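PDB 7M13: GDP-L-fucose synthase from Campylobacter jejuni subsp. jejuni serotype O:2, which probably catalyses an NADPH-dependent reductase step in making the GDP-linked D-glycero-L-gluco-heptose of the capsular polysaccharide. Local coordinates for residues Thr164-Asn169 / Asn274-Ile279. Numbering follows the deposited sequence.
Sequences TLVLNN and NTHINI. With NAP (NADP nicotinamide-adenine-dinucleotide phosphate), chain E.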
loop_
_atom_site.group_PDB
_atom_site.type_symbol
_atom_site.label_atom_id
_atom_site.label_comp_id
_atom_site.label_asym_id
_atom_site.label_seq_id
_atom_site.Cartn_x
_atom_site.Cartn_y
_atom_site.Cartn_z
ATOM N N THR B 164 5.670 -13.390 -5.337
ATOM C CA THR B 164 5.569 -13.217 -3.877
ATOM C C THR B 164 5.203 -14.558 -3.243
ATOM O O THR B 164 4.165 -15.144 -3.633
ATOM C CB THR B 164 4.546 -12.149 -3.464
ATOM O OG1 THR B 164 5.032 -10.899 -3.994
ATOM C CG2 THR B 164 4.406 -12.021 -1.972
ATOM N N LEU B 165 5.984 -14.974 -2.262
ATOM C CA LEU B 165 5.739 -16.157 -1.434
ATOM C C LEU B 165 5.437 -15.688 -0.019
ATOM O O LEU B 165 6.187 -14.871 0.520
ATOM C CB LEU B 165 6.974 -17.059 -1.435
ATOM C CG LEU B 165 7.486 -17.510 -2.791
ATOM C CD1 LEU B 165 8.720 -18.409 -2.640
ATOM C CD2 LEU B 165 6.396 -18.240 -3.578
ATOM N N VAL B 166 4.369 -16.186 0.586
ATOM C CA VAL B 166 3.849 -15.656 1.864
ATOM C C VAL B 166 3.917 -16.740 2.937
ATOM O O VAL B 166 3.399 -17.826 2.692
ATOM C CB VAL B 166 2.414 -15.141 1.687
ATOM C CG1 VAL B 166 1.927 -14.428 2.931
ATOM C CG2 VAL B 166 2.309 -14.232 0.458
ATOM N N LEU B 167 4.488 -16.423 4.095
ATOM C CA LEU B 167 4.624 -17.382 5.214
ATOM C C LEU B 167 4.196 -16.730 6.522
ATOM O O LEU B 167 4.037 -15.497 6.597
ATOM C CB LEU B 167 6.066 -17.887 5.315
ATOM C CG LEU B 167 7.150 -16.838 5.555
ATOM C CD1 LEU B 167 8.233 -17.410 6.453
ATOM C CD2 LEU B 167 7.757 -16.367 4.255
ATOM N N ASN B 168 4.055 -17.559 7.556
ATOM C CA ASN B 168 3.627 -17.107 8.894
ATOM C C ASN B 168 4.774 -17.034 9.911
ATOM O O ASN B 168 4.869 -16.013 10.578
ATOM C CB ASN B 168 2.518 -18.022 9.410
ATOM C CG ASN B 168 1.194 -17.640 8.788
ATOM O OD1 ASN B 168 0.860 -16.456 8.737
ATOM N ND2 ASN B 168 0.398 -18.634 8.408
ATOM N N ASN B 169 5.564 -18.094 10.088
ATOM C CA ASN B 169 6.624 -18.104 11.133
ATOM C C ASN B 169 7.815 -18.869 10.596
ATOM O O ASN B 169 7.670 -20.032 10.250
ATOM C CB ASN B 169 6.207 -18.749 12.466
ATOM C CG ASN B 169 5.093 -18.016 13.166
ATOM O OD1 ASN B 169 5.315 -16.958 13.749
ATOM N ND2 ASN B 169 3.888 -18.563 13.044
ATOM N N ASN B 274 -4.453 -11.804 -6.893
ATOM C CA ASN B 274 -4.112 -12.776 -5.840
ATOM C C ASN B 274 -3.162 -13.820 -6.429
ATOM O O ASN B 274 -3.326 -15.044 -6.192
ATOM C CB ASN B 274 -5.379 -13.379 -5.237
ATOM C CG ASN B 274 -6.203 -12.327 -4.521
ATOM O OD1 ASN B 274 -5.668 -11.475 -3.819
ATOM N ND2 ASN B 274 -7.519 -12.393 -4.676
ATOM N N THR B 275 -2.148 -13.350 -7.136
ATOM C CA THR B 275 -1.113 -14.220 -7.733
ATOM C C THR B 275 0.064 -14.474 -6.815
ATOM O O THR B 275 1.021 -15.130 -7.265
ATOM C CB THR B 275 -0.660 -13.686 -9.082
ATOM O OG1 THR B 275 -0.123 -12.372 -8.939
ATOM C CG2 THR B 275 -1.771 -13.718 -10.097
ATOM N N HIS B 276 0.024 -13.960 -5.588
ATOM C CA HIS B 276 0.958 -14.390 -4.534
ATOM C C HIS B 276 0.705 -15.858 -4.207
ATOM O O HIS B 276 -0.367 -16.406 -4.576
ATOM C CB HIS B 276 0.833 -13.509 -3.295
ATOM C CG HIS B 276 -0.519 -13.419 -2.711
ATOM N ND1 HIS B 276 -1.510 -12.671 -3.270
ATOM C CD2 HIS B 276 -1.041 -14.027 -1.614
ATOM C CE1 HIS B 276 -2.608 -12.800 -2.531
ATOM N NE2 HIS B 276 -2.341 -13.629 -1.514
ATOM N N ILE B 277 1.674 -16.497 -3.560
ATOM C CA ILE B 277 1.571 -17.953 -3.241
ATOM C C ILE B 277 1.901 -18.140 -1.779
ATOM O O ILE B 277 3.008 -17.806 -1.353
ATOM C CB ILE B 277 2.561 -18.768 -4.088
ATOM C CG1 ILE B 277 2.614 -18.352 -5.558
ATOM C CG2 ILE B 277 2.279 -20.242 -3.914
ATOM C CD1 ILE B 277 3.765 -18.968 -6.300
ATOM N N ASN B 278 1.026 -18.811 -1.058
ATOM C CA ASN B 278 1.337 -19.171 0.338
ATOM C C ASN B 278 2.361 -20.322 0.353
ATOM O O ASN B 278 2.274 -21.224 -0.473
ATOM C CB ASN B 278 0.105 -19.654 1.076
ATOM C CG ASN B 278 -0.926 -18.580 1.253
ATOM O OD1 ASN B 278 -0.614 -17.381 1.258
ATOM N ND2 ASN B 278 -2.174 -19.028 1.443
ATOM N N ILE B 279 3.289 -20.268 1.288
ATOM C CA ILE B 279 4.248 -21.379 1.493
ATOM C C ILE B 279 4.160 -21.770 2.968
ATOM O O ILE B 279 3.717 -20.975 3.804
ATOM C CB ILE B 279 5.672 -21.017 1.027
ATOM C CG1 ILE B 279 6.293 -19.852 1.789
ATOM C CG2 ILE B 279 5.682 -20.777 -0.474
ATOM C CD1 ILE B 279 7.752 -19.606 1.485
HETATM P PA NAP E . 15.561 -11.018 9.248
HETATM O O1A NAP E . 14.826 -10.076 10.155
HETATM O O2A NAP E . 16.235 -12.207 9.889
HETATM O O5B NAP E . 16.674 -10.286 8.417
HETATM C C5B NAP E . 16.387 -9.074 7.721
HETATM C C4B NAP E . 17.673 -8.612 7.113
HETATM O O4B NAP E . 17.371 -7.436 6.324
HETATM C C3B NAP E . 18.757 -8.200 8.131
HETATM O O3B NAP E . 19.963 -8.902 7.853
HETATM C C2B NAP E . 18.857 -6.689 7.953
HETATM O O2B NAP E . 20.185 -6.181 8.093
HETATM C C1B NAP E . 18.425 -6.513 6.502
HETATM N N9A NAP E . 17.939 -5.173 6.253
HETATM C C8A NAP E . 16.885 -4.539 6.836
HETATM N N7A NAP E . 16.762 -3.281 6.489
HETATM C C5A NAP E . 17.815 -3.068 5.625
HETATM C C6A NAP E . 18.240 -1.923 4.927
HETATM N N6A NAP E . 17.657 -0.724 5.028
HETATM N N1A NAP E . 19.342 -2.056 4.157
HETATM C C2A NAP E . 19.947 -3.249 4.082
HETATM N N3A NAP E . 19.637 -4.389 4.702
HETATM C C4A NAP E . 18.554 -4.223 5.472
HETATM O O3 NAP E . 14.546 -11.537 8.128
HETATM P PN NAP E . 13.849 -12.954 8.011
HETATM O O1N NAP E . 13.252 -13.286 9.323
HETATM O O2N NAP E . 14.836 -13.864 7.394
HETATM O O5D NAP E . 12.678 -12.616 6.960
HETATM C C5D NAP E . 12.878 -12.793 5.576
HETATM C C4D NAP E . 11.596 -12.437 4.879
HETATM O O4D NAP E . 10.544 -13.354 5.287
HETATM C C3D NAP E . 11.074 -11.022 5.166
HETATM O O3D NAP E . 10.437 -10.471 4.005
HETATM C C2D NAP E . 10.090 -11.288 6.270
HETATM O O2D NAP E . 9.133 -10.248 6.446
HETATM C C1D NAP E . 9.463 -12.590 5.817
HETATM N N1N NAP E . 8.815 -13.291 6.948
HETATM C C2N NAP E . 9.529 -13.722 8.032
HETATM C C3N NAP E . 8.902 -14.280 9.093
HETATM C C7N NAP E . 9.626 -14.755 10.303
HETATM O O7N NAP E . 9.000 -15.414 11.158
HETATM N N7N NAP E . 10.918 -14.459 10.410
HETATM C C4N NAP E . 7.468 -14.487 9.063
HETATM C C5N NAP E . 6.781 -14.047 7.869
HETATM C C6N NAP E . 7.428 -13.426 6.931
HETATM P P2B NAP E . 20.820 -5.950 9.563
HETATM O O1X NAP E . 21.176 -7.337 10.018
HETATM O O2X NAP E . 19.859 -5.237 10.407
HETATM O O3X NAP E . 22.053 -5.069 9.284
HETATM O O HOH W 1 3.256 -13.251 -6.901
HETATM O O HOH W 2 3.459 -20.432 6.486
#
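In Leu165 and Ile277 the first torsion sets CG and CG1 opposite the carbonyl carbon (chi1 -56° and -44°), and the two side chains run side by side from one sheet face, Leu165 CD2 meeting Ile277 CD1 at 3.9 Å. Ile279 instead holds CG1 between its backbone N and carbonyl carbon, which lays this branch against Leu167 CB and carries its CD1 to Leu165 CB, 4.0 Å away. On the other face, Val166 CG2 approaches the His276 ring obliquely, 3.9 Å from CD2, while Val166 CB rests near Asn278 OD1, whose hydrogen bond goes to Tyr115. Three backbone bonds join these parallel strands: Ile277 N to Thr164 O (2.8 Å), Val166 N to Ile277 O (2.9 Å) and Ile279 N to Val166 O (2.8 Å). Two waters extend the pairing, one linking Thr164 N to Thr275 O, the other Asn168 N to Ile279 O. Leu167, whose CB meets Ile279, also lays CG against the nicotinamide ring of NADP, 3.6 Å from C5N; the end of this strand, Leu167 to Asn169, thus forms part of the NADP pocket. Within the Rossmann-type sheet, strand 162-171 lies between strand 105-111 and the short strand 277-278, and farther along its length also pairs with strand 241-246; helix 247-260 covers the face bearing Leu165, packing Thr257 on Leu165 and Val253 on Ile279.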